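Long-range contact in tripartite terminase subunit 3 (PDB 3N4P), which probably cleaves viral DNA through its nuclease domain, the part in this chain, as a subunit of the motor that packages the cytomegalovirus genome into capsids: residues B[57-62]-B[128-133]. Sequence-based numbering, arbitrary orientation.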
# COMPACT_ATOMS: atom_id res chain seq x y z
N ASP B 57 -3.70 -2.15 18.11
CA ASP B 57 -5.03 -2.14 18.70
C ASP B 57 -6.08 -2.58 17.69
O ASP B 57 -6.95 -3.36 18.03
CB ASP B 57 -5.36 -0.76 19.27
CG ASP B 57 -4.12 -0.04 19.82
OD1 ASP B 57 -3.25 0.35 18.96
OD2 ASP B 57 -4.02 0.10 21.07
N TYR B 58 -5.94 -2.13 16.44
CA TYR B 58 -6.92 -2.37 15.38
C TYR B 58 -6.74 -3.61 14.51
O TYR B 58 -7.55 -3.84 13.62
CB TYR B 58 -7.07 -1.09 14.51
CG TYR B 58 -7.66 0.03 15.34
CD1 TYR B 58 -9.04 0.20 15.40
CD2 TYR B 58 -6.85 0.82 16.17
CE1 TYR B 58 -9.61 1.19 16.21
CE2 TYR B 58 -7.42 1.81 17.01
CZ TYR B 58 -8.80 1.98 17.01
OH TYR B 58 -9.39 2.94 17.80
N PHE B 59 -5.72 -4.43 14.76
CA PHE B 59 -5.59 -5.68 13.99
C PHE B 59 -6.35 -6.83 14.60
O PHE B 59 -6.38 -7.01 15.82
CB PHE B 59 -4.11 -6.09 13.83
CG PHE B 59 -3.35 -5.19 12.92
CD1 PHE B 59 -2.84 -3.97 13.39
CD2 PHE B 59 -3.16 -5.53 11.60
CE1 PHE B 59 -2.14 -3.10 12.54
CE2 PHE B 59 -2.45 -4.68 10.75
CZ PHE B 59 -1.97 -3.43 11.22
N GLY B 60 -6.93 -7.66 13.75
CA GLY B 60 -7.45 -8.90 14.31
C GLY B 60 -6.29 -9.75 14.84
O GLY B 60 -5.20 -9.70 14.29
N LYS B 61 -6.50 -10.52 15.93
CA LYS B 61 -5.43 -11.34 16.47
C LYS B 61 -5.47 -12.78 15.98
O LYS B 61 -4.62 -13.61 16.36
CB LYS B 61 -5.41 -11.23 18.00
CG LYS B 61 -5.42 -9.76 18.39
CD LYS B 61 -5.08 -9.57 19.84
CE LYS B 61 -4.53 -8.16 20.00
NZ LYS B 61 -4.88 -7.61 21.36
N THR B 62 -6.42 -13.06 15.11
CA THR B 62 -6.56 -14.37 14.61
C THR B 62 -6.15 -14.51 13.17
O THR B 62 -6.67 -13.82 12.33
CB THR B 62 -8.00 -14.87 14.81
OG1 THR B 62 -8.26 -14.95 16.20
CG2 THR B 62 -8.14 -16.28 14.25
N HIS B 128 4.28 -11.10 12.59
CA HIS B 128 3.16 -10.36 13.17
C HIS B 128 2.84 -10.85 14.56
O HIS B 128 1.95 -11.69 14.75
CB HIS B 128 1.94 -10.57 12.27
CG HIS B 128 2.19 -10.25 10.83
ND1 HIS B 128 2.68 -11.18 9.94
CD2 HIS B 128 2.01 -9.11 10.13
CE1 HIS B 128 2.79 -10.62 8.75
NE2 HIS B 128 2.39 -9.36 8.84
N PRO B 129 3.59 -10.36 15.55
CA PRO B 129 3.55 -11.04 16.84
C PRO B 129 2.20 -10.87 17.53
O PRO B 129 1.87 -11.61 18.49
CB PRO B 129 4.66 -10.36 17.64
CG PRO B 129 4.96 -9.04 16.92
CD PRO B 129 4.33 -9.08 15.57
N TYR B 130 1.44 -9.89 17.06
CA TYR B 130 0.16 -9.61 17.68
C TYR B 130 -0.78 -10.78 17.42
O TYR B 130 -1.80 -10.87 18.07
CB TYR B 130 -0.45 -8.27 17.17
CG TYR B 130 -0.50 -8.14 15.67
CD1 TYR B 130 0.59 -7.64 14.95
CD2 TYR B 130 -1.62 -8.54 14.96
CE1 TYR B 130 0.55 -7.51 13.60
CE2 TYR B 130 -1.63 -8.47 13.57
CZ TYR B 130 -0.56 -7.92 12.90
OH TYR B 130 -0.58 -7.81 11.53
N LEU B 131 -0.44 -11.66 16.46
CA LEU B 131 -1.34 -12.74 16.11
C LEU B 131 -1.21 -13.79 17.22
O LEU B 131 -0.10 -14.27 17.47
CB LEU B 131 -0.92 -13.34 14.80
CG LEU B 131 -1.12 -12.49 13.56
CD1 LEU B 131 -0.71 -13.29 12.30
CD2 LEU B 131 -2.53 -11.92 13.38
N ASP B 132 -2.31 -14.10 17.92
CA ASP B 132 -2.27 -15.02 19.07
C ASP B 132 -3.08 -16.31 18.96
O ASP B 132 -3.05 -17.12 19.90
CB ASP B 132 -2.54 -14.28 20.42
CG ASP B 132 -4.04 -13.89 20.67
OD1 ASP B 132 -4.93 -13.92 19.75
OD2 ASP B 132 -4.33 -13.53 21.85
N GLU B 133 -3.74 -16.51 17.81
CA GLU B 133 -4.55 -17.70 17.50
C GLU B 133 -4.54 -18.05 16.01
O GLU B 133 -4.47 -17.17 15.17
CB GLU B 133 -5.99 -17.42 17.92
CG GLU B 133 -7.03 -18.55 17.85
CD GLU B 133 -8.40 -18.05 18.38
OE1 GLU B 133 -9.10 -17.24 17.67
OE2 GLU B 133 -8.78 -18.44 19.52
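Tyr130 CG sits between its own backbone N and carbonyl carbon (chi1 51°), which sends the ring toward Phe59, whose CG, anti to the carbonyl carbon, brings its ring obliquely across. The ring centres lie 4.8 Å apart, with the planes at 43°. Phe59 CB lies 3.4 Å from Tyr130 CE2, while Tyr130 OH lies 3.4 Å from Phe59 CD2. Tyrosine suits this buried place because its ring packs against apolar carbon while its hydroxyl is satisfied by hydrogen bonding to the hydroxyl of Tyr95. At the edge of the Tyr130 ring, in its plane, sits Gly60 O, which also touches Leu131 CD2 at 3.6 Å; the branched, apolar leucine side chain also packs on Val124 and Leu125 of helix 109-127.

Further along, Lys61 O takes the N-H of Asp132 in its carbonyl plane at 2.8 Å, with a weak second bond from Glu133 N. Leu131 CA adds a C-H...O contact to the same oxygen. Lysine fits here because its aliphatic CB can lie beside Tyr130 O and Asp132 OD1 while the amine leads away. Threonine offers a hydroxyl beside a methyl: Thr62 OG1 donates to Glu133 OE1 over 2.8 Å, on the anti side and 33° out of the carboxylate plane; because Arg135 and Arg165 also pair with this carboxylate, its negative charge is probably well stabilised.

Thr62 and Glu133 form a parallel bridge where strands 62-67 and 133-138 begin side by side, the start of neighbouring parallel strands in the central mixed sheet of this RNase H-like nuclease fold.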